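Long-range contacts in multisubunit Na+/H+ antiporter, A subunit (Anoxybacillus flavithermus, PDB 6Z16), which forms part of a multisubunit Na+/H+ antiporter, a membrane complex that probably exchanges sodium ions for protons across the cell membrane: residues L176-F181 and Y188-S193; L316-T321 and K575-L580; D388-T393 and L484-H489. One frame throughout, in Å; residues are numbered along the deposited sequence.

Contact 1: L176-F181 and Y188-S193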
loop_
_atom_site.group_PDB
_atom_site.type_symbol
_atom_site.label_atom_id
_atom_site.label_comp_id
_atom_site.label_asym_id
_atom_site.label_seq_id
_atom_site.Cartn_x
_atom_site.Cartn_y
_atom_site.Cartn_z
ATOM N N LEU A 176 42.507 -65.048 59.302
ATOM C CA LEU A 176 42.540 -66.191 60.212
ATOM C C LEU A 176 42.728 -65.788 61.669
ATOM O O LEU A 176 42.231 -66.485 62.558
ATOM C CB LEU A 176 43.640 -67.159 59.794
ATOM C CG LEU A 176 43.306 -68.074 58.628
ATOM C CD1 LEU A 176 44.541 -68.757 58.131
ATOM C CD2 LEU A 176 42.317 -69.095 59.126
ATOM N N ILE A 177 43.444 -64.693 61.937
ATOM C CA ILE A 177 43.653 -64.265 63.322
ATOM C C ILE A 177 42.355 -63.761 63.949
ATOM O O ILE A 177 42.083 -64.021 65.127
ATOM C CB ILE A 177 44.782 -63.216 63.374
ATOM C CG1 ILE A 177 46.104 -63.867 62.994
ATOM C CG2 ILE A 177 44.940 -62.622 64.750
ATOM C CD1 ILE A 177 47.200 -62.892 62.717
ATOM N N ALA A 178 41.501 -63.106 63.168
ATOM C CA ALA A 178 40.252 -62.539 63.670
ATOM C C ALA A 178 39.066 -63.453 63.417
ATOM O O ALA A 178 37.991 -62.975 63.048
ATOM C CB ALA A 178 40.001 -61.174 63.052
ATOM N N TYR A 179 39.258 -64.768 63.576
ATOM C CA TYR A 179 38.221 -65.747 63.254
ATOM C C TYR A 179 36.989 -65.581 64.132
ATOM O O TYR A 179 35.862 -65.788 63.672
ATOM C CB TYR A 179 38.785 -67.160 63.384
ATOM C CG TYR A 179 37.782 -68.254 63.108
ATOM C CD1 TYR A 179 37.389 -68.551 61.814
ATOM C CD2 TYR A 179 37.230 -68.991 64.147
ATOM C CE1 TYR A 179 36.471 -69.543 61.564
ATOM C CE2 TYR A 179 36.312 -69.982 63.905
ATOM C CZ TYR A 179 35.940 -70.255 62.612
ATOM O OH TYR A 179 35.027 -71.246 62.366
ATOM N N TRP A 180 37.177 -65.213 65.390
ATOM C CA TRP A 180 36.064 -64.806 66.241
ATOM C C TRP A 180 36.018 -63.286 66.208
ATOM O O TRP A 180 36.713 -62.612 66.962
ATOM C CB TRP A 180 36.220 -65.321 67.663
ATOM C CG TRP A 180 36.102 -66.796 67.817
ATOM C CD1 TRP A 180 34.952 -67.522 67.870
ATOM C CD2 TRP A 180 37.169 -67.724 68.019
ATOM N NE1 TRP A 180 35.237 -68.850 68.048
ATOM C CE2 TRP A 180 36.594 -69.000 68.148
ATOM C CE3 TRP A 180 38.558 -67.601 68.088
ATOM C CZ2 TRP A 180 37.355 -70.143 68.343
ATOM C CZ3 TRP A 180 39.313 -68.737 68.282
ATOM C CH2 TRP A 180 38.711 -69.992 68.405
ATOM N N PHE A 181 35.191 -62.739 65.322
ATOM C CA PHE A 181 35.132 -61.294 65.168
ATOM C C PHE A 181 34.280 -60.615 66.229
ATOM O O PHE A 181 34.365 -59.395 66.372
ATOM C CB PHE A 181 34.641 -60.926 63.760
ATOM C CG PHE A 181 33.292 -61.495 63.400
ATOM C CD1 PHE A 181 33.191 -62.722 62.769
ATOM C CD2 PHE A 181 32.129 -60.787 63.659
ATOM C CE1 PHE A 181 31.961 -63.244 62.436
ATOM C CE2 PHE A 181 30.901 -61.306 63.330
ATOM C CZ PHE A 181 30.817 -62.534 62.716
ATOM N N TYR A 188 41.894 -56.404 67.814
ATOM C CA TYR A 188 43.127 -55.664 68.092
ATOM C C TYR A 188 44.346 -56.390 67.537
ATOM O O TYR A 188 45.210 -55.774 66.896
ATOM C CB TYR A 188 43.315 -55.435 69.595
ATOM C CG TYR A 188 42.346 -54.482 70.254
ATOM C CD1 TYR A 188 42.365 -53.123 69.959
ATOM C CD2 TYR A 188 41.484 -54.920 71.247
ATOM C CE1 TYR A 188 41.496 -52.245 70.582
ATOM C CE2 TYR A 188 40.613 -54.052 71.878
ATOM C CZ TYR A 188 40.624 -52.717 71.543
ATOM O OH TYR A 188 39.762 -51.852 72.173
ATOM N N GLY A 189 44.422 -57.708 67.767
ATOM C CA GLY A 189 45.545 -58.479 67.262
ATOM C C GLY A 189 45.604 -58.523 65.749
ATOM O O GLY A 189 46.683 -58.404 65.159
ATOM N N ALA A 190 44.441 -58.654 65.101
ATOM C CA ALA A 190 44.393 -58.672 63.643
ATOM C C ALA A 190 44.790 -57.328 63.056
ATOM O O ALA A 190 45.525 -57.279 62.063
ATOM C CB ALA A 190 42.997 -59.055 63.172
ATOM N N GLN A 191 44.348 -56.235 63.685
ATOM C CA GLN A 191 44.684 -54.896 63.212
ATOM C C GLN A 191 46.176 -54.623 63.326
ATOM O O GLN A 191 46.797 -54.125 62.376
ATOM C CB GLN A 191 43.889 -53.870 64.013
ATOM C CG GLN A 191 44.028 -52.451 63.540
ATOM C CD GLN A 191 43.166 -51.509 64.338
ATOM O OE1 GLN A 191 42.501 -51.915 65.289
ATOM N NE2 GLN A 191 43.163 -50.241 63.953
ATOM N N LYS A 192 46.773 -54.986 64.466
ATOM C CA LYS A 192 48.194 -54.732 64.677
ATOM C C LYS A 192 49.064 -55.591 63.764
ATOM O O LYS A 192 50.022 -55.085 63.160
ATOM C CB LYS A 192 48.535 -54.953 66.148
ATOM C CG LYS A 192 49.980 -54.698 66.504
ATOM C CD LYS A 192 50.143 -54.557 68.001
ATOM C CE LYS A 192 49.971 -55.868 68.715
ATOM N NZ LYS A 192 50.226 -55.710 70.170
ATOM N N SER A 193 48.721 -56.876 63.621
ATOM C CA SER A 193 49.476 -57.761 62.740
ATOM C C SER A 193 49.358 -57.331 61.286
ATOM O O SER A 193 50.347 -57.379 60.535
ATOM C CB SER A 193 48.992 -59.196 62.918
ATOM O OG SER A 193 47.640 -59.320 62.517
#

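Contact 2: L316-T321 and K575-L580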
loop_
_atom_site.group_PDB
_atom_site.type_symbol
_atom_site.label_atom_id
_atom_site.label_comp_id
_atom_site.label_asym_id
_atom_site.label_seq_id
_atom_site.Cartn_x
_atom_site.Cartn_y
_atom_site.Cartn_z
ATOM N N LEU A 316 62.520 -62.681 77.483
ATOM C CA LEU A 316 61.124 -62.366 77.763
ATOM C C LEU A 316 60.212 -63.584 77.865
ATOM O O LEU A 316 59.114 -63.462 78.418
ATOM C CB LEU A 316 60.574 -61.420 76.702
ATOM C CG LEU A 316 61.064 -59.988 76.843
ATOM C CD1 LEU A 316 60.562 -59.175 75.690
ATOM C CD2 LEU A 316 60.552 -59.421 78.154
ATOM N N ALA A 317 60.632 -64.747 77.361
ATOM C CA ALA A 317 59.732 -65.897 77.321
ATOM C C ALA A 317 59.454 -66.519 78.683
ATOM O O ALA A 317 58.560 -67.362 78.775
ATOM C CB ALA A 317 60.296 -66.968 76.395
ATOM N N SER A 318 60.181 -66.146 79.731
ATOM C CA SER A 318 59.984 -66.739 81.047
ATOM C C SER A 318 59.063 -65.922 81.939
ATOM O O SER A 318 58.781 -66.346 83.062
ATOM C CB SER A 318 61.330 -66.926 81.747
ATOM O OG SER A 318 62.160 -67.811 81.027
ATOM N N LYS A 319 58.597 -64.765 81.476
ATOM C CA LYS A 319 57.736 -63.916 82.287
ATOM C C LYS A 319 56.271 -64.320 82.199
ATOM O O LYS A 319 55.506 -64.047 83.131
ATOM C CB LYS A 319 57.932 -62.451 81.860
ATOM C CG LYS A 319 57.294 -61.380 82.758
ATOM C CD LYS A 319 55.959 -60.872 82.209
ATOM C CE LYS A 319 55.400 -59.726 83.040
ATOM N NZ LYS A 319 54.994 -60.164 84.407
ATOM N N GLN A 320 55.878 -65.000 81.128
ATOM C CA GLN A 320 54.474 -65.167 80.806
ATOM C C GLN A 320 53.818 -66.218 81.695
ATOM O O GLN A 320 54.474 -67.095 82.260
ATOM C CB GLN A 320 54.321 -65.539 79.337
ATOM C CG GLN A 320 54.923 -64.507 78.412
ATOM C CD GLN A 320 54.241 -63.165 78.529
ATOM O OE1 GLN A 320 53.021 -63.083 78.667
ATOM N NE2 GLN A 320 55.029 -62.100 78.481
ATOM N N THR A 321 52.497 -66.113 81.817
ATOM C CA THR A 321 51.725 -66.995 82.677
ATOM C C THR A 321 50.753 -67.888 81.918
ATOM O O THR A 321 49.997 -68.627 82.557
ATOM C CB THR A 321 50.958 -66.180 83.729
ATOM O OG1 THR A 321 50.358 -67.063 84.683
ATOM C CG2 THR A 321 49.874 -65.344 83.076
ATOM N N LYS A 575 60.605 -61.521 91.734
ATOM C CA LYS A 575 60.170 -60.126 91.737
ATOM C C LYS A 575 61.119 -59.237 90.942
ATOM O O LYS A 575 60.675 -58.314 90.244
ATOM C CB LYS A 575 60.054 -59.618 93.172
ATOM C CG LYS A 575 58.974 -60.292 93.993
ATOM C CD LYS A 575 57.605 -59.985 93.416
ATOM C CE LYS A 575 57.254 -58.520 93.596
ATOM N NZ LYS A 575 55.879 -58.234 93.100
ATOM N N ILE A 576 62.427 -59.492 91.058
ATOM C CA ILE A 576 63.430 -58.761 90.287
ATOM C C ILE A 576 63.209 -58.981 88.799
ATOM O O ILE A 576 63.267 -58.040 87.995
ATOM C CB ILE A 576 64.844 -59.204 90.708
ATOM C CG1 ILE A 576 65.066 -58.974 92.200
ATOM C CG2 ILE A 576 65.910 -58.472 89.900
ATOM C CD1 ILE A 576 66.336 -59.619 92.719
ATOM N N TYR A 577 62.901 -60.223 88.421
ATOM C CA TYR A 577 62.657 -60.548 87.023
ATOM C C TYR A 577 61.368 -59.910 86.518
ATOM O O TYR A 577 61.326 -59.421 85.384
ATOM C CB TYR A 577 62.616 -62.065 86.847
ATOM C CG TYR A 577 62.398 -62.498 85.428
ATOM C CD1 TYR A 577 63.429 -62.458 84.502
ATOM C CD2 TYR A 577 61.156 -62.941 85.008
ATOM C CE1 TYR A 577 63.225 -62.855 83.199
ATOM C CE2 TYR A 577 60.948 -63.331 83.718
ATOM C CZ TYR A 577 61.980 -63.286 82.816
ATOM O OH TYR A 577 61.754 -63.681 81.525
ATOM N N TYR A 578 60.318 -59.888 87.348
ATOM C CA TYR A 578 59.066 -59.252 86.942
ATOM C C TYR A 578 59.228 -57.747 86.755
ATOM O O TYR A 578 58.740 -57.185 85.766
ATOM C CB TYR A 578 57.958 -59.538 87.958
ATOM C CG TYR A 578 57.343 -60.917 87.860
ATOM C CD1 TYR A 578 57.590 -61.736 86.764
ATOM C CD2 TYR A 578 56.480 -61.381 88.845
ATOM C CE1 TYR A 578 57.016 -62.993 86.666
ATOM C CE2 TYR A 578 55.901 -62.633 88.756
ATOM C CZ TYR A 578 56.172 -63.433 87.665
ATOM O OH TYR A 578 55.595 -64.680 87.574
ATOM N N ARG A 579 59.936 -57.079 87.670
ATOM C CA ARG A 579 60.107 -55.637 87.527
ATOM C C ARG A 579 61.077 -55.275 86.406
ATOM O O ARG A 579 60.879 -54.259 85.730
ATOM C CB ARG A 579 60.540 -55.022 88.856
ATOM C CG ARG A 579 59.411 -54.970 89.869
ATOM C CD ARG A 579 59.828 -54.339 91.185
ATOM N NE ARG A 579 60.714 -55.198 91.959
ATOM C CZ ARG A 579 61.286 -54.834 93.100
ATOM N NH1 ARG A 579 61.058 -53.627 93.598
ATOM N NH2 ARG A 579 62.079 -55.677 93.746
ATOM N N LEU A 580 62.101 -56.095 86.154
ATOM C CA LEU A 580 62.980 -55.797 85.032
ATOM C C LEU A 580 62.331 -56.145 83.696
ATOM O O LEU A 580 62.688 -55.551 82.673
ATOM C CB LEU A 580 64.316 -56.531 85.205
ATOM C CG LEU A 580 65.564 -56.060 84.442
ATOM C CD1 LEU A 580 66.794 -56.342 85.282
ATOM C CD2 LEU A 580 65.727 -56.706 83.084
#

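Contact 3: D388-T393 and L484-H489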
loop_
_atom_site.group_PDB
_atom_site.type_symbol
_atom_site.label_atom_id
_atom_site.label_comp_id
_atom_site.label_asym_id
_atom_site.label_seq_id
_atom_site.Cartn_x
_atom_site.Cartn_y
_atom_site.Cartn_z
ATOM N N ASP A 388 43.910 -77.304 76.723
ATOM C CA ASP A 388 42.956 -76.212 76.867
ATOM C C ASP A 388 41.545 -76.768 76.990
ATOM O O ASP A 388 40.929 -76.693 78.062
ATOM C CB ASP A 388 43.086 -75.261 75.675
ATOM C CG ASP A 388 42.409 -73.919 75.906
ATOM O OD1 ASP A 388 41.807 -73.707 76.983
ATOM O OD2 ASP A 388 42.491 -73.063 75.000
ATOM N N HIS A 389 41.095 -77.508 75.980
ATOM C CA HIS A 389 39.745 -78.033 76.069
ATOM C C HIS A 389 39.704 -79.372 76.778
ATOM O O HIS A 389 38.720 -80.104 76.640
ATOM C CB HIS A 389 39.091 -78.119 74.689
ATOM C CG HIS A 389 39.682 -79.155 73.791
ATOM N ND1 HIS A 389 39.268 -80.468 73.807
ATOM C CD2 HIS A 389 40.627 -79.068 72.827
ATOM C CE1 HIS A 389 39.948 -81.150 72.906
ATOM N NE2 HIS A 389 40.776 -80.324 72.293
ATOM N N GLU A 390 40.751 -79.716 77.534
ATOM C CA GLU A 390 40.623 -80.782 78.505
ATOM C C GLU A 390 40.647 -80.254 79.924
ATOM O O GLU A 390 40.446 -81.032 80.862
ATOM C CB GLU A 390 41.724 -81.833 78.318
ATOM C CG GLU A 390 41.625 -82.632 77.022
ATOM C CD GLU A 390 40.403 -83.527 76.962
ATOM O OE1 GLU A 390 39.972 -84.022 78.027
ATOM O OE2 GLU A 390 39.874 -83.734 75.850
ATOM N N THR A 391 40.877 -78.956 80.103
ATOM C CA THR A 391 40.873 -78.360 81.430
ATOM C C THR A 391 39.979 -77.136 81.503
ATOM O O THR A 391 39.304 -76.918 82.518
ATOM C CB THR A 391 42.314 -78.002 81.833
ATOM O OG1 THR A 391 43.133 -79.174 81.731
ATOM C CG2 THR A 391 42.388 -77.489 83.266
ATOM N N GLY A 392 39.908 -76.368 80.422
ATOM C CA GLY A 392 39.162 -75.132 80.371
ATOM C C GLY A 392 40.033 -73.910 80.490
ATOM O O GLY A 392 39.584 -72.807 80.159
ATOM N N THR A 393 41.266 -74.078 80.947
ATOM C CA THR A 393 42.193 -72.976 81.107
ATOM C C THR A 393 43.450 -73.236 80.295
ATOM O O THR A 393 43.692 -74.339 79.797
ATOM C CB THR A 393 42.575 -72.767 82.573
ATOM O OG1 THR A 393 43.282 -71.532 82.694
ATOM C CG2 THR A 393 43.486 -73.885 83.052
ATOM N N LEU A 484 38.897 -77.504 88.537
ATOM C CA LEU A 484 38.892 -78.115 87.216
ATOM C C LEU A 484 37.505 -78.661 86.867
ATOM O O LEU A 484 36.587 -78.695 87.692
ATOM C CB LEU A 484 39.954 -79.212 87.116
ATOM C CG LEU A 484 41.380 -78.770 86.745
ATOM C CD1 LEU A 484 42.141 -78.147 87.905
ATOM C CD2 LEU A 484 42.172 -79.919 86.135
ATOM N N LYS A 485 37.360 -79.083 85.609
ATOM C CA LYS A 485 36.056 -79.393 85.033
ATOM C C LYS A 485 35.696 -80.873 85.122
ATOM O O LYS A 485 34.687 -81.231 85.738
ATOM C CB LYS A 485 36.009 -78.935 83.568
ATOM C CG LYS A 485 35.965 -77.431 83.389
ATOM C CD LYS A 485 35.850 -77.056 81.921
ATOM C CE LYS A 485 35.766 -75.548 81.750
ATOM N NZ LYS A 485 35.672 -75.147 80.317
ATOM N N LYS A 486 36.497 -81.742 84.511
ATOM C CA LYS A 486 36.069 -83.101 84.216
ATOM C C LYS A 486 36.651 -84.111 85.196
ATOM O O LYS A 486 37.810 -84.009 85.604
ATOM C CB LYS A 486 36.453 -83.495 82.786
ATOM C CG LYS A 486 35.684 -82.750 81.709
ATOM C CD LYS A 486 36.054 -83.238 80.320
ATOM C CE LYS A 486 35.307 -82.461 79.246
ATOM N NZ LYS A 486 35.654 -82.918 77.873
ATOM N N GLU A 487 35.819 -85.087 85.568
ATOM C CA GLU A 487 36.291 -86.247 86.315
ATOM C C GLU A 487 37.175 -87.138 85.449
ATOM O O GLU A 487 38.126 -87.748 85.952
ATOM C CB GLU A 487 35.085 -87.027 86.854
ATOM C CG GLU A 487 35.401 -88.240 87.725
ATOM C CD GLU A 487 35.987 -87.872 89.073
ATOM O OE1 GLU A 487 35.730 -86.749 89.554
ATOM O OE2 GLU A 487 36.695 -88.716 89.661
ATOM N N ALA A 488 36.890 -87.211 84.149
ATOM C CA ALA A 488 37.677 -87.989 83.199
ATOM C C ALA A 488 38.261 -87.049 82.155
ATOM O O ALA A 488 37.516 -86.373 81.439
ATOM C CB ALA A 488 36.823 -89.068 82.531
ATOM N N HIS A 489 39.590 -87.015 82.065
ATOM C CA HIS A 489 40.296 -86.146 81.130
ATOM C C HIS A 489 40.973 -86.932 80.010
ATOM O O HIS A 489 41.998 -86.502 79.478
ATOM C CB HIS A 489 41.332 -85.303 81.866
ATOM C CG HIS A 489 40.749 -84.355 82.861
ATOM N ND1 HIS A 489 40.182 -83.153 82.500
ATOM C CD2 HIS A 489 40.642 -84.432 84.209
ATOM C CE1 HIS A 489 39.757 -82.527 83.583
ATOM N NE2 HIS A 489 40.021 -83.284 84.633
#

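Contact 1: L176-F181 and Y188-S193
Ile177 and Ala178 face Gly189, Ala190 and Ser193 where helix 159-177 runs out and, after a short turn, helix 184-214 begins to climb away. The closest backbones are those of Ile177 and Ala190, whose CA atoms lie 5.7 Å apart.

Apolar packing carries most of the junction between these two consecutive helices. Methyl meets methyl at Ala178 CB and Ala190 CB, 3.7 Å apart. Ile177 lays its two branches along the second helix, one at Ala190, the other at Ser193. Its CG2, set anti to the backbone N by a chi1 of -67°, lies over the backbone, 4.0 Å from Ala190 N and close to the carbonyl carbon of Gly189. The longer branch carries CD1 one turn onward, 3.6 Å from Ser193 OG, an apolar-to-polar touch and not a bond.

The polar interactions stay within the second helix. Ser193 OG sits between its own backbone N and carbonyl carbon (chi1 64°), which turns the hydroxyl back on the preceding turn. It lies 3.0 Å from Gly189 O and 3.0 Å from Ala190 O. Ser193 O in turn pairs with the hydroxyl of Thr197.

Beyond the pair, Ala178 packs on Trp431 of a neighbouring antiporter subunit, and the ring of Phe181 meets that same tryptophan. Ile177 also touches Ala261.

With no hydrogen bond crossing between the segments, they are held by the fit of buried, mostly apolar groups, an isoleucine and an alanine against an alanine, a glycine and a serine; the serine hydroxyl, close to two carbonyls of its own helix, can lie against a hydrocarbon branch.

Contact 2: L316-T321 and K575-L580
Tyr577 and Tyr578, neighbours on the short helix 574-583, reach across to a type I beta turn, Leu316 to Lys319, that leads out of helix 296-316. Tyr577 meets Ser318 and the near end of Lys319, Tyr578 mainly the Lys319 side chain.

The Tyr577 ring is swung out by a chi1 of -179°, CG opposite the backbone N, which aims the phenol into the turn. Tyr577 OH lies 3.3 Å from Ser318 CB and equally near Lys319 N, though the angle there is too poor for a hydrogen bond. Lys319 N sits at the edge of the ring, near its plane, while Lys319 CB lies 3.7 Å from Tyr577 CE2. Within the turn, Lys319 N makes a weak bond of 3.4 Å to Leu316 O.

This turn joins helix 296-316 to helix 323-347 of the antiporter-type membrane domain, so a distant part of the chain presses on the bend between two of its helices. Helix 451-472 covers another flank, with Leu465 and Tyr466 against Ser318. Tyr577 also meets the rings of Phe315 and Trp573. An alanine in place of Tyr577 is likely to open a gap beside Ser318 and Lys319 CB, and to leave Phe315 and Trp573 without the ring they meet.

Two bends along its chain, at chi2 (-99°) and chi4, bring Lys319 NZ round to the Tyr578 ring, 4.3 Å from its centroid, in an off-centre cation-pi contact 28° from the ring normal; Lys319 CG approaches Tyr578 CD1 at 4.0 Å.

Contact 3: D388-T393 and L484-H489
A loop lies against a helix terminus here: Glu390, Thr391 and Gly392, where the long helix 360-391 gives way to a turn, receive His489, Leu484 and Lys485 from the connection between helices 451-472 and 493-511. One weak hydrogen bond crosses, from His489 ND1 to Glu390 O at 2.7 Å, bent to 130° at the hydrogen; the carbonyl oxygen lies at the edge of the imidazole, near its plane. NE2, across the ring, makes a weak hydrogen bond to the hydroxyl of Tyr479.

Apart from this bond, Thr391 CG2 and Leu484 CD2 make an apolar touch at 3.8 Å, with Arg398 also against the leucine. Lys485 stretches its extended chain past the turn: its CG lies 3.5 Å from Thr391 O, and its NZ reaches 3.5 Å from Gly392 CA. Gly392 has positive phi (102°), and a CB there would point straight into the lysine chain.

Asp388 O accepts from both Thr391 N and Gly392 N, holding the turn at the helix end, while Thr391 O is bonded to Arg398 NH2.

The Glu390 chain bends at CG (chi2 -66°), bringing OE1 3.5 Å from His489 O and 4.5 Å from Lys486 NZ, beyond salt-bridge range. Lys485 thus passes Thr391 O, and Lys486 NZ stands near the Glu390 carboxylate and, at 4.3 Å, His389 O; this setting would probably suit positive charge.

From the N terminus, contact 1 comes first and closes the tightest loop, only six residues, joining the end of one membrane helix to the early part of the next where a neighbouring subunit packs. The chain then runs on to 316-321, which opens contact 2; its partner, 575-580, lies 254 residues later. Contact 3 is nested within that span. None of the loops cross. The three centres stand 26 to 27 Å apart, and no contact touches another; contacts 2 and 3 come nearest, about 7 Å between nearest atoms. Contact 2 brings a late helix onto the antiporter domain, while contact 3 joins the end of helix 360-391 to the connection between helices 451-472 and 493-511.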